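Local coordinates for protein hypothetical bacterial 6-phosphogluconolactonase (Bacteroides fragilis, PDB 3SCY) that is of unproven function but probably hydrolyses 6-phosphogluconolactone, being a seven-bladed beta-propeller of the lactonase family, at residues Y30-N35 against I349-P354; P308-I313 against V355-V360; G19-G24 against V49-Y54; P43-E48 against K86-L91. All coordinates share one frame; numbering follows the deposited sequence.

Contact 1: Y30-N35 against I349-P354; sequences YTFRFN and IKVDKP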
loop_
_atom_site.group_PDB
_atom_site.type_symbol
_atom_site.label_atom_id
_atom_site.label_comp_id
_atom_site.label_asym_id
_atom_site.label_seq_id
_atom_site.Cartn_x
_atom_site.Cartn_y
_atom_site.Cartn_z
ATOM N N TYR A 30 4.987 3.299 -15.000
ATOM C CA TYR A 30 6.352 3.530 -15.439
ATOM C C TYR A 30 7.260 2.584 -14.690
ATOM O O TYR A 30 7.027 2.299 -13.504
ATOM C CB TYR A 30 6.756 4.985 -15.200
ATOM C CG TYR A 30 5.991 5.971 -16.050
ATOM C CD1 TYR A 30 4.768 6.485 -15.624
ATOM C CD2 TYR A 30 6.457 6.348 -17.308
ATOM C CE1 TYR A 30 4.036 7.359 -16.423
ATOM C CE2 TYR A 30 5.726 7.216 -18.122
ATOM C CZ TYR A 30 4.529 7.740 -17.659
ATOM O OH TYR A 30 3.784 8.590 -18.433
ATOM N N THR A 31 8.280 2.070 -15.380
ATOM C CA THR A 31 9.240 1.169 -14.753
ATOM C C THR A 31 10.647 1.747 -14.860
ATOM O O THR A 31 10.971 2.436 -15.835
ATOM C CB THR A 31 9.179 -0.227 -15.320
ATOM O OG1 THR A 31 9.463 -0.169 -16.713
ATOM C CG2 THR A 31 7.824 -0.904 -15.086
ATOM N N PHE A 32 11.459 1.474 -13.836
ATOM C CA PHE A 32 12.821 2.005 -13.697
ATOM C C PHE A 32 13.748 0.989 -13.090
ATOM O O PHE A 32 13.313 0.141 -12.317
ATOM C CB PHE A 32 12.829 3.258 -12.755
ATOM C CG PHE A 32 11.961 4.422 -13.177
ATOM C CD1 PHE A 32 10.596 4.429 -12.902
ATOM C CD2 PHE A 32 12.503 5.500 -13.862
ATOM C CE1 PHE A 32 9.789 5.486 -13.318
ATOM C CE2 PHE A 32 11.686 6.541 -14.318
ATOM C CZ PHE A 32 10.334 6.536 -14.020
ATOM N N ARG A 33 15.046 1.127 -13.368
ATOM C CA ARG A 33 16.035 0.407 -12.606
ATOM C C ARG A 33 16.426 1.347 -11.462
ATOM O O ARG A 33 16.583 2.541 -11.703
ATOM C CB ARG A 33 17.257 0.018 -13.451
ATOM C CG ARG A 33 18.014 -1.162 -12.828
ATOM C CD ARG A 33 17.297 -2.482 -13.096
ATOM N NE ARG A 33 17.428 -2.809 -14.512
ATOM C CZ ARG A 33 16.690 -3.671 -15.198
ATOM N NH1 ARG A 33 15.696 -4.331 -14.607
ATOM N NH2 ARG A 33 16.916 -3.857 -16.487
ATOM N N PHE A 34 16.530 0.854 -10.231
ATOM C CA PHE A 34 16.948 1.717 -9.116
ATOM C C PHE A 34 18.083 1.031 -8.358
ATOM O O PHE A 34 17.904 -0.095 -7.884
ATOM C CB PHE A 34 15.761 2.050 -8.168
ATOM C CG PHE A 34 16.205 2.956 -7.034
ATOM C CD1 PHE A 34 16.327 4.336 -7.222
ATOM C CD2 PHE A 34 16.563 2.425 -5.797
ATOM C CE1 PHE A 34 16.784 5.164 -6.192
ATOM C CE2 PHE A 34 17.004 3.260 -4.763
ATOM C CZ PHE A 34 17.124 4.620 -4.972
ATOM N N ASN A 35 19.237 1.711 -8.215
ATOM C CA ASN A 35 20.359 1.113 -7.500
ATOM C C ASN A 35 20.250 1.442 -6.006
ATOM O O ASN A 35 20.343 2.613 -5.635
ATOM C CB ASN A 35 21.673 1.602 -8.095
ATOM C CG ASN A 35 22.853 0.829 -7.611
ATOM O OD1 ASN A 35 23.048 0.626 -6.402
ATOM N ND2 ASN A 35 23.640 0.332 -8.544
ATOM N N ILE A 349 13.375 11.684 -9.501
ATOM C CA ILE A 349 12.903 11.007 -10.710
ATOM C C ILE A 349 11.637 11.723 -11.168
ATOM O O ILE A 349 10.659 11.772 -10.411
ATOM C CB ILE A 349 12.659 9.492 -10.448
ATOM C CG1 ILE A 349 13.925 8.793 -9.866
ATOM C CG2 ILE A 349 12.175 8.814 -11.732
ATOM C CD1 ILE A 349 13.704 7.358 -9.250
ATOM N N LYS A 350 11.641 12.262 -12.399
ATOM C CA LYS A 350 10.492 12.978 -12.955
ATOM C C LYS A 350 9.449 11.996 -13.430
ATOM O O LYS A 350 9.759 11.113 -14.227
ATOM C CB LYS A 350 10.909 13.914 -14.118
ATOM N N VAL A 351 8.235 12.088 -12.864
ATOM C CA VAL A 351 7.064 11.247 -13.202
ATOM C C VAL A 351 5.823 12.092 -12.967
ATOM O O VAL A 351 5.757 12.732 -11.927
ATOM C CB VAL A 351 6.966 9.911 -12.385
ATOM C CG1 VAL A 351 5.801 9.048 -12.864
ATOM C CG2 VAL A 351 8.252 9.105 -12.409
ATOM N N ASP A 352 4.817 12.074 -13.864
ATOM C CA ASP A 352 3.608 12.850 -13.582
ATOM C C ASP A 352 2.713 12.084 -12.618
ATOM O O ASP A 352 2.435 10.894 -12.831
ATOM C CB ASP A 352 2.819 13.230 -14.856
ATOM C CG ASP A 352 1.962 14.488 -14.704
ATOM O OD1 ASP A 352 2.534 15.573 -14.447
ATOM O OD2 ASP A 352 0.721 14.393 -14.864
ATOM N N LYS A 353 2.311 12.763 -11.527
ATOM C CA LYS A 353 1.368 12.267 -10.509
ATOM C C LYS A 353 1.712 10.851 -10.001
ATOM O O LYS A 353 0.832 9.979 -10.009
ATOM C CB LYS A 353 -0.079 12.320 -11.037
ATOM C CG LYS A 353 -0.482 13.726 -11.462
ATOM C CD LYS A 353 -1.966 13.862 -11.718
ATOM C CE LYS A 353 -2.321 15.293 -12.091
ATOM N NZ LYS A 353 -1.641 15.743 -13.329
ATOM N N PRO A 354 2.967 10.610 -9.525
ATOM C CA PRO A 354 3.300 9.284 -8.994
ATOM C C PRO A 354 2.617 9.059 -7.666
ATOM O O PRO A 354 2.640 9.966 -6.804
ATOM C CB PRO A 354 4.821 9.321 -8.837
ATOM C CG PRO A 354 5.125 10.797 -8.553
ATOM C CD PRO A 354 4.109 11.553 -9.406
#
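Phe32 and Ile349 carry most of this contact, with Val351 as the third partner, and everything that passes between the two segments is apolar. The outer end of the Phe32 ring is met from one side by two methyl groups: CE2 comes within 3.5 Å of Ile349 CG2, while CZ lies 3.7 Å from Val351 CG2. Both methyls approach obliquely from the same side of the ring plane, neither square over the face nor at the edge. Phe32 holds its CG anti to its own carbonyl carbon (chi1 -59°), and from there the ring extends to the two methyls. Val351 shares its branches between two aromatic residues. Its CG2 serves Phe32, and its CG1 stands 3.9 Å from Tyr30 CD1. Ile349 also faces two rings, since its CD1 makes a looser approach of 4.5 Å to Phe34 CD1. The hydroxyl of Tyr30 takes no part here and is hydrogen-bonded to the backbone N of Lys27. Beyond Val351 the chain turns polar: Lys353 NZ forms a salt bridge with OD2 of the adjacent Asp352 at 3.1 Å, an interaction within that segment alone. In the propeller this is the packing of one blade against the next. Residues 30-35 belong to a middle strand of the blade that pairs the N-terminal strands 13-20, 28-35 and 41-48 with the C-terminal strand 354-360. Ile349 lies near the end of strand 342-350, the outermost of the preceding blade, where Ile330 and Ile332 of strand 329-335 line the same seam and Met16 of strand 13-20 also touches Ile349.

Contact 2: P308-I313 against V355-V360; sequences PRNFII and VCLKFV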
loop_
_atom_site.group_PDB
_atom_site.type_symbol
_atom_site.label_atom_id
_atom_site.label_comp_id
_atom_site.label_asym_id
_atom_site.label_seq_id
_atom_site.Cartn_x
_atom_site.Cartn_y
_atom_site.Cartn_z
ATOM N N PRO A 308 2.934 13.485 -0.516
ATOM C CA PRO A 308 3.571 12.151 -0.397
ATOM C C PRO A 308 2.549 11.074 -0.023
ATOM O O PRO A 308 2.506 10.590 1.099
ATOM C CB PRO A 308 4.590 12.355 0.730
ATOM C CG PRO A 308 3.973 13.414 1.607
ATOM C CD PRO A 308 3.250 14.345 0.650
ATOM N N ARG A 309 1.708 10.680 -0.979
ATOM C CA ARG A 309 0.667 9.673 -0.729
ATOM C C ARG A 309 1.242 8.234 -0.528
ATOM O O ARG A 309 0.596 7.367 0.074
ATOM C CB ARG A 309 -0.286 9.695 -1.937
ATOM C CG ARG A 309 -1.325 8.577 -2.023
ATOM C CD ARG A 309 -2.350 8.895 -3.123
ATOM N NE ARG A 309 -3.211 7.733 -3.380
ATOM C CZ ARG A 309 -4.521 7.689 -3.151
ATOM N NH1 ARG A 309 -5.161 8.762 -2.686
ATOM N NH2 ARG A 309 -5.206 6.571 -3.385
ATOM N N ASN A 310 2.455 8.000 -1.045
ATOM C CA ASN A 310 3.082 6.692 -1.013
ATOM C C ASN A 310 4.582 6.829 -0.957
ATOM O O ASN A 310 5.137 7.772 -1.514
ATOM C CB ASN A 310 2.677 5.934 -2.299
ATOM C CG ASN A 310 3.270 4.545 -2.396
ATOM O OD1 ASN A 310 4.389 4.353 -2.879
ATOM N ND2 ASN A 310 2.578 3.572 -1.842
ATOM N N PHE A 311 5.249 5.888 -0.269
ATOM C CA PHE A 311 6.689 5.856 -0.279
ATOM C C PHE A 311 7.104 4.395 -0.102
ATOM O O PHE A 311 6.251 3.518 0.052
ATOM C CB PHE A 311 7.312 6.808 0.781
ATOM C CG PHE A 311 7.053 6.479 2.222
ATOM C CD1 PHE A 311 5.894 6.922 2.859
ATOM C CD2 PHE A 311 7.991 5.768 2.966
ATOM C CE1 PHE A 311 5.661 6.609 4.204
ATOM C CE2 PHE A 311 7.744 5.444 4.305
ATOM C CZ PHE A 311 6.581 5.872 4.911
ATOM N N ILE A 312 8.416 4.126 -0.161
ATOM C CA ILE A 312 8.927 2.767 -0.015
ATOM C C ILE A 312 10.347 2.846 0.522
ATOM O O ILE A 312 11.046 3.844 0.289
ATOM C CB ILE A 312 8.857 2.018 -1.373
ATOM C CG1 ILE A 312 9.075 0.497 -1.201
ATOM C CG2 ILE A 312 9.815 2.639 -2.428
ATOM C CD1 ILE A 312 8.635 -0.310 -2.442
ATOM N N ILE A 313 10.786 1.787 1.232
ATOM C CA ILE A 313 12.165 1.653 1.718
ATOM C C ILE A 313 12.806 0.505 0.919
ATOM O O ILE A 313 12.189 -0.548 0.731
ATOM C CB ILE A 313 12.204 1.418 3.245
ATOM C CG1 ILE A 313 11.514 2.585 3.977
ATOM C CG2 ILE A 313 13.654 1.234 3.735
ATOM C CD1 ILE A 313 11.355 2.399 5.465
ATOM N N VAL A 355 1.992 7.875 -7.500
ATOM C CA VAL A 355 1.256 7.577 -6.261
ATOM C C VAL A 355 1.472 6.143 -5.756
ATOM O O VAL A 355 0.837 5.769 -4.775
ATOM C CB VAL A 355 -0.276 7.885 -6.411
ATOM C CG1 VAL A 355 -0.547 9.388 -6.566
ATOM C CG2 VAL A 355 -0.908 7.120 -7.578
ATOM N N CYS A 356 2.327 5.326 -6.401
ATOM C CA CYS A 356 2.553 3.977 -5.891
ATOM C C CYS A 356 3.899 3.514 -6.330
ATOM O O CYS A 356 4.169 3.553 -7.517
ATOM C CB CYS A 356 1.470 3.011 -6.340
ATOM S SG CYS A 356 1.659 1.357 -5.624
ATOM N N LEU A 357 4.744 3.087 -5.386
ATOM C CA LEU A 357 6.070 2.578 -5.657
ATOM C C LEU A 357 6.168 1.157 -5.177
ATOM O O LEU A 357 5.782 0.864 -4.036
ATOM C CB LEU A 357 7.141 3.417 -4.940
ATOM C CG LEU A 357 7.072 4.938 -5.150
ATOM C CD1 LEU A 357 8.166 5.641 -4.340
ATOM C CD2 LEU A 357 7.200 5.296 -6.619
ATOM N N LYS A 358 6.675 0.270 -6.034
ATOM C CA LYS A 358 6.917 -1.117 -5.655
ATOM C C LYS A 358 8.212 -1.604 -6.230
ATOM O O LYS A 358 8.631 -1.108 -7.276
ATOM C CB LYS A 358 5.780 -2.049 -6.147
ATOM C CG LYS A 358 4.419 -1.801 -5.490
ATOM C CD LYS A 358 4.358 -2.228 -4.029
ATOM C CE LYS A 358 3.033 -1.827 -3.447
ATOM N NZ LYS A 358 2.844 -2.409 -2.084
ATOM N N PHE A 359 8.873 -2.559 -5.552
ATOM C CA PHE A 359 10.103 -3.152 -6.088
ATOM C C PHE A 359 9.904 -4.615 -6.392
ATOM O O PHE A 359 9.134 -5.294 -5.717
ATOM C CB PHE A 359 11.287 -3.048 -5.106
ATOM C CG PHE A 359 11.805 -1.653 -4.847
ATOM C CD1 PHE A 359 12.255 -0.851 -5.895
ATOM C CD2 PHE A 359 11.925 -1.165 -3.541
ATOM C CE1 PHE A 359 12.735 0.432 -5.657
ATOM C CE2 PHE A 359 12.429 0.111 -3.299
ATOM C CZ PHE A 359 12.851 0.899 -4.354
ATOM N N VAL A 360 10.635 -5.097 -7.397
ATOM C CA VAL A 360 10.807 -6.492 -7.808
ATOM C C VAL A 360 12.344 -6.679 -7.774
ATOM O O VAL A 360 13.072 -5.874 -8.380
ATOM C CB VAL A 360 10.172 -6.801 -9.176
ATOM C CG1 VAL A 360 10.353 -8.277 -9.557
ATOM C CG2 VAL A 360 8.706 -6.410 -9.203
HETATM O O HOH W 1 -1.772 5.339 -4.193
HETATM O O HOH W 2 5.101 1.427 -1.400
#
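Asn310 OD1 receives the backbone N-H of Leu357 at 2.8 Å, a bent bond (141° at the hydrogen) whose donor sits 53° above the carbonyl plane of the amide. It is a direct hydrogen bond between two strands that do not pair through their backbones. Asn310 is set for it by a chi1 of 180°, with CG opposite the backbone N, and its CB presses to 3.1 Å from Val355 O. A water adds to the link, donating to Phe311 O and Leu357 O, each at 2.8 Å. Further along, Ile312 makes the apolar part of the contact: its CD1 meets Phe359 CD2 at 3.6 Å, and its CG2 rests 3.8 Å from Leu357 CB. Toward the other end, the extended chain of Arg309 passes Val355, CD to CG1 3.9 Å, and a second water, in the guanidinium plane, joins Arg309 NE to Val355 O. Arg309 NH2 also hydrogen-bonds an unidentified ligand. Near the propeller centre, strands 310-313 and 354-360 run almost parallel as the inner strands of adjacent blades. Strand 319-324 flanks the first, and strand 13-20 the second, where Val355 and Cys356 form a classic beta bulge opposite Gly19.

Contact 3: G19-G24 against V49-Y54; sequences GTYTSG and VANPSY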
loop_
_atom_site.group_PDB
_atom_site.type_symbol
_atom_site.label_atom_id
_atom_site.label_comp_id
_atom_site.label_asym_id
_atom_site.label_seq_id
_atom_site.Cartn_x
_atom_site.Cartn_y
_atom_site.Cartn_z
ATOM N N GLY A 19 3.106 3.512 -10.120
ATOM C CA GLY A 19 1.705 3.771 -10.444
ATOM C C GLY A 19 1.457 5.272 -10.347
ATOM O O GLY A 19 2.128 5.985 -9.589
ATOM N N THR A 20 0.489 5.761 -11.121
ATOM C CA THR A 20 0.142 7.180 -11.226
ATOM C C THR A 20 -1.336 7.426 -11.413
ATOM O O THR A 20 -2.107 6.495 -11.629
ATOM C CB THR A 20 0.818 7.752 -12.501
ATOM O OG1 THR A 20 0.188 7.200 -13.675
ATOM C CG2 THR A 20 2.344 7.526 -12.545
ATOM N N TYR A 21 -1.721 8.707 -11.379
ATOM C CA TYR A 21 -3.033 9.139 -11.859
ATOM C C TYR A 21 -2.805 9.640 -13.274
ATOM O O TYR A 21 -1.785 10.284 -13.548
ATOM C CB TYR A 21 -3.655 10.200 -10.964
ATOM C CG TYR A 21 -4.234 9.610 -9.700
ATOM C CD1 TYR A 21 -5.341 8.771 -9.743
ATOM C CD2 TYR A 21 -3.651 9.859 -8.463
ATOM C CE1 TYR A 21 -5.886 8.235 -8.578
ATOM C CE2 TYR A 21 -4.195 9.341 -7.291
ATOM C CZ TYR A 21 -5.297 8.508 -7.355
ATOM O OH TYR A 21 -5.805 7.974 -6.189
ATOM N N THR A 22 -3.720 9.307 -14.194
ATOM C CA THR A 22 -3.528 9.634 -15.600
ATOM C C THR A 22 -4.406 10.810 -16.091
ATOM O O THR A 22 -4.541 10.955 -17.304
ATOM C CB THR A 22 -3.765 8.372 -16.446
ATOM O OG1 THR A 22 -5.039 7.798 -16.125
ATOM C CG2 THR A 22 -2.687 7.326 -16.222
ATOM N N SER A 23 -4.928 11.674 -15.174
ATOM C CA SER A 23 -5.733 12.868 -15.541
ATOM C C SER A 23 -4.884 13.915 -16.256
ATOM O O SER A 23 -5.436 14.801 -16.909
ATOM C CB SER A 23 -6.394 13.502 -14.317
ATOM O OG SER A 23 -5.504 13.619 -13.216
ATOM N N GLY A 24 -3.564 13.820 -16.112
ATOM C CA GLY A 24 -2.616 14.726 -16.752
ATOM C C GLY A 24 -1.892 14.057 -17.903
ATOM O O GLY A 24 -2.526 13.408 -18.737
ATOM N N VAL A 49 -2.103 2.583 -19.219
ATOM C CA VAL A 49 -3.099 2.049 -18.274
ATOM C C VAL A 49 -3.800 3.225 -17.618
ATOM O O VAL A 49 -3.112 4.131 -17.193
ATOM C CB VAL A 49 -2.465 1.143 -17.169
ATOM C CG1 VAL A 49 -3.525 0.261 -16.520
ATOM C CG2 VAL A 49 -1.302 0.303 -17.682
ATOM N N ALA A 50 -5.125 3.196 -17.494
ATOM C CA ALA A 50 -5.844 4.305 -16.872
ATOM C C ALA A 50 -5.865 4.216 -15.356
ATOM O O ALA A 50 -6.163 3.159 -14.803
ATOM C CB ALA A 50 -7.253 4.345 -17.409
ATOM N N ASN A 51 -5.496 5.340 -14.680
ATOM C CA ASN A 51 -5.456 5.499 -13.223
ATOM C C ASN A 51 -4.962 4.237 -12.473
ATOM O O ASN A 51 -5.656 3.734 -11.576
ATOM C CB ASN A 51 -6.801 5.931 -12.663
ATOM C CG ASN A 51 -7.107 7.363 -12.966
ATOM O OD1 ASN A 51 -6.215 8.164 -13.229
ATOM N ND2 ASN A 51 -8.385 7.655 -13.123
ATOM N N PRO A 52 -3.742 3.756 -12.790
ATOM C CA PRO A 52 -3.177 2.628 -12.027
ATOM C C PRO A 52 -2.572 3.152 -10.705
ATOM O O PRO A 52 -1.345 3.213 -10.531
ATOM C CB PRO A 52 -2.122 2.082 -12.987
ATOM C CG PRO A 52 -1.614 3.298 -13.708
ATOM C CD PRO A 52 -2.788 4.248 -13.818
ATOM N N SER A 53 -3.458 3.623 -9.795
ATOM C CA SER A 53 -2.988 4.313 -8.587
ATOM C C SER A 53 -2.375 3.390 -7.526
ATOM O O SER A 53 -1.735 3.865 -6.581
ATOM C CB SER A 53 -4.100 5.137 -7.974
ATOM O OG SER A 53 -5.098 4.249 -7.514
ATOM N N TYR A 54 -2.583 2.097 -7.674
ATOM C CA TYR A 54 -1.979 1.106 -6.807
ATOM C C TYR A 54 -1.731 -0.120 -7.640
ATOM O O TYR A 54 -2.550 -0.483 -8.490
ATOM C CB TYR A 54 -2.853 0.779 -5.555
ATOM C CG TYR A 54 -1.996 0.427 -4.361
ATOM C CD1 TYR A 54 -1.467 1.426 -3.544
ATOM C CD2 TYR A 54 -1.601 -0.890 -4.123
ATOM C CE1 TYR A 54 -0.555 1.131 -2.533
ATOM C CE2 TYR A 54 -0.702 -1.199 -3.092
ATOM C CZ TYR A 54 -0.186 -0.180 -2.305
ATOM O OH TYR A 54 0.718 -0.428 -1.288
HETATM O O HOH W 3 -6.683 10.733 -12.977
#
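Thr22 and Asn51 grip each other through a reciprocal pair of hydrogen bonds. The backbone N-H of Thr22 runs to Asn51 OD1 at 2.9 Å, almost straight (171°) and nearly along the C=O axis; in return, the N-H of Asn51 runs to Thr22 OG1, also at 2.9 Å (168°). Thr22 can answer in this way because its OG1 is tucked between its own N and carbonyl carbon, leaving CG2 to pack 3.9 Å from Pro52 CD. A water donates a further bond to Asn51 OD1, at 2.6 Å. The Tyr21 ring presents its edge to the same amide, with CD1 3.6 Å from Asn51 OD1 and the two planes 73° apart. Further along the ring, Ser53 CB lies 3.6 Å from Tyr21 CE1. In the propeller, residues 49-54 form the connection from the outermost strand of one blade, 41-48, to the innermost strand of the next, 55-57, and here they lean on the turn that follows strand 13-20. The loop is bent by an inverse gamma turn centred on Pro52, whose carbonyl oxygen accepts a weak bond from Thr20 N and lies 3.1 Å from Gly19 CA. A second shell fixes these groups. Glu69 OE1 hydrogen-bonds both Tyr21 OH and Ser53 OG, and the backbone O of Glu69 takes Asn51 ND2, so one residue of the next blade steadies both sides of the contact. Behind Thr20, its OG1 is bonded to Gly28 O and Ser26 OG. An unidentified ligand lies about 3 Å from the Tyr21 side chain, beside Arg309.

Contact 4: P43-E48 against K86-L91; sequences PLSDAE and KGTLHL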
loop_
_atom_site.group_PDB
_atom_site.type_symbol
_atom_site.label_atom_id
_atom_site.label_comp_id
_atom_site.label_asym_id
_atom_site.label_seq_id
_atom_site.Cartn_x
_atom_site.Cartn_y
_atom_site.Cartn_z
ATOM N N PRO A 43 15.262 4.945 -16.526
ATOM C CA PRO A 43 13.940 4.570 -17.042
ATOM C C PRO A 43 14.041 3.308 -17.894
ATOM O O PRO A 43 15.023 3.124 -18.623
ATOM C CB PRO A 43 13.530 5.795 -17.870
ATOM C CG PRO A 43 14.376 6.927 -17.309
ATOM C CD PRO A 43 15.691 6.242 -17.085
ATOM N N LEU A 44 13.050 2.409 -17.786
ATOM C CA LEU A 44 13.084 1.187 -18.576
ATOM C C LEU A 44 11.949 1.180 -19.571
ATOM O O LEU A 44 12.169 1.111 -20.771
ATOM C CB LEU A 44 13.026 -0.081 -17.679
ATOM C CG LEU A 44 14.175 -0.291 -16.676
ATOM C CD1 LEU A 44 13.876 -1.470 -15.757
ATOM C CD2 LEU A 44 15.508 -0.538 -17.390
ATOM N N SER A 45 10.713 1.235 -19.086
ATOM C CA SER A 45 9.576 1.137 -19.986
ATOM C C SER A 45 8.380 1.812 -19.363
ATOM O O SER A 45 8.488 2.427 -18.309
ATOM C CB SER A 45 9.263 -0.340 -20.276
ATOM O OG SER A 45 8.334 -0.503 -21.332
ATOM N N ASP A 46 7.249 1.710 -20.022
ATOM C CA ASP A 46 5.997 2.228 -19.506
ATOM C C ASP A 46 4.859 1.455 -20.105
ATOM O O ASP A 46 5.047 0.751 -21.094
ATOM C CB ASP A 46 5.844 3.741 -19.761
ATOM C CG ASP A 46 5.888 4.131 -21.218
ATOM O OD1 ASP A 46 4.962 3.740 -21.962
ATOM O OD2 ASP A 46 6.832 4.858 -21.609
ATOM N N ALA A 47 3.694 1.542 -19.483
ATOM C CA ALA A 47 2.498 0.862 -19.958
ATOM C C ALA A 47 1.332 1.822 -19.911
ATOM O O ALA A 47 1.129 2.495 -18.893
ATOM C CB ALA A 47 2.206 -0.379 -19.112
ATOM N N GLU A 48 0.593 1.918 -21.020
ATOM C CA GLU A 48 -0.608 2.740 -21.104
ATOM C C GLU A 48 -1.715 2.009 -20.360
ATOM O O GLU A 48 -2.150 0.925 -20.770
ATOM C CB GLU A 48 -0.992 3.039 -22.553
ATOM C CG GLU A 48 -0.082 4.087 -23.158
ATOM C CD GLU A 48 -0.666 4.990 -24.225
ATOM O OE1 GLU A 48 -1.910 5.066 -24.350
ATOM O OE2 GLU A 48 0.135 5.654 -24.919
ATOM N N LYS A 86 13.713 -6.410 -18.456
ATOM C CA LYS A 86 13.382 -5.408 -19.475
ATOM C C LYS A 86 12.482 -4.308 -18.917
ATOM O O LYS A 86 12.390 -3.231 -19.510
ATOM C CB LYS A 86 12.711 -6.061 -20.686
ATOM C CG LYS A 86 13.634 -6.993 -21.451
ATOM C CD LYS A 86 12.878 -7.857 -22.421
ATOM C CE LYS A 86 13.767 -8.922 -23.030
ATOM N NZ LYS A 86 14.134 -9.983 -22.047
ATOM N N GLY A 87 11.808 -4.606 -17.805
ATOM C CA GLY A 87 10.876 -3.691 -17.160
ATOM C C GLY A 87 9.599 -3.544 -17.964
ATOM O O GLY A 87 8.873 -2.568 -17.786
ATOM N N THR A 88 9.292 -4.520 -18.824
ATOM C CA THR A 88 8.144 -4.431 -19.712
ATOM C C THR A 88 6.932 -5.068 -19.100
ATOM O O THR A 88 7.044 -6.080 -18.405
ATOM C CB THR A 88 8.443 -5.065 -21.085
ATOM O OG1 THR A 88 8.895 -6.397 -20.873
ATOM C CG2 THR A 88 9.463 -4.263 -21.888
ATOM N N LEU A 89 5.768 -4.467 -19.365
ATOM C CA LEU A 89 4.463 -4.946 -18.917
ATOM C C LEU A 89 3.631 -5.300 -20.130
ATOM O O LEU A 89 3.537 -4.489 -21.055
ATOM C CB LEU A 89 3.750 -3.880 -18.098
ATOM C CG LEU A 89 4.348 -3.645 -16.730
ATOM C CD1 LEU A 89 4.031 -2.247 -16.226
ATOM C CD2 LEU A 89 3.876 -4.693 -15.756
ATOM N N HIS A 90 3.052 -6.492 -20.154
ATOM C CA HIS A 90 2.213 -6.891 -21.283
ATOM C C HIS A 90 0.876 -7.242 -20.756
ATOM O O HIS A 90 0.743 -8.260 -20.077
ATOM C CB HIS A 90 2.816 -8.067 -22.092
ATOM C CG HIS A 90 4.000 -7.679 -22.933
ATOM N ND1 HIS A 90 5.255 -7.596 -22.395
ATOM C CD2 HIS A 90 4.064 -7.378 -24.252
ATOM C CE1 HIS A 90 6.054 -7.243 -23.385
ATOM N NE2 HIS A 90 5.382 -7.107 -24.530
ATOM N N LEU A 91 -0.116 -6.393 -21.010
ATOM C CA LEU A 91 -1.468 -6.616 -20.528
ATOM C C LEU A 91 -1.977 -7.987 -20.947
ATOM O O LEU A 91 -1.833 -8.402 -22.102
ATOM C CB LEU A 91 -2.412 -5.512 -21.038
ATOM C CG LEU A 91 -3.866 -5.553 -20.552
ATOM C CD1 LEU A 91 -3.984 -5.238 -19.051
ATOM C CD2 LEU A 91 -4.738 -4.628 -21.382
HETATM O O HOH W 4 6.042 -1.897 -20.755
HETATM O O HOH W 5 3.938 -1.994 -21.902
#
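Ser45 and Leu44 close directly on the turn at Lys86 and Gly87, while the far half of this contact is bridged largely by water. On the tight side, Ser45 CB comes to 3.4 Å from Gly87 O and Leu44 CB to 3.7 Å from Lys86 O. Leu44 CD1 lies over the bare alpha carbon of Gly87. Both backbones are irregular here: Leu44 and Ser45 make a classic beta bulge opposite Thr31, and Gly87 and Thr88 a G1 bulge opposite Asp83. The polar side of this half is met from within the first blade, since Thr31 OG1 hydrogen-bonds Gly87 O. On the wetter side the chains stand apart. Ser45 OG, anti to its own N (chi1 -169°), points to a water at 2.7 Å; that water also donates to Asp46 O and accepts from Leu89 N at 2.9 Å. A second water donates to both Asp46 O and Leu89 O, the latter at 2.7 Å. Carbon meets carbon nearby where Ala47 CB touches Leu89 CD1 at 3.9 Å, but no direct hydrogen bond joins the two segments. Strands 41-48 and 88-96 are the outermost strands of two successive blades; where they touch, residues 44-47 and 86-89 run in nearly the same direction, 12° apart. Behind them lie strand 28-35, which pairs with the first, and strand 76-83, which pairs with the second and whose Phe80 and Phe82 pack on Leu89.

How the contacts relate
All four contacts involve the blade that closes the propeller ring, built from strands 13-20, 28-35, 41-48 and 354-360. Contacts 1 and 2 join it to the preceding blade and are buried; contacts 3 and 4 lie toward the following one and are partly exposed. Chemistry changes with place: contact 1 is wholly apolar across the seam, contact 2, nearest the centre, mixes an asparagine side-chain bond and bridging waters with apolar carbon, contact 3 is a web of loop hydrogen bonds, and contact 4, farthest out, combines close packing on a turn with bridging water. Gly19 ties contact 3 to contact 2 by strand pairing with Val355 and Cys356, and Thr31 ties contact 1 to contact 4.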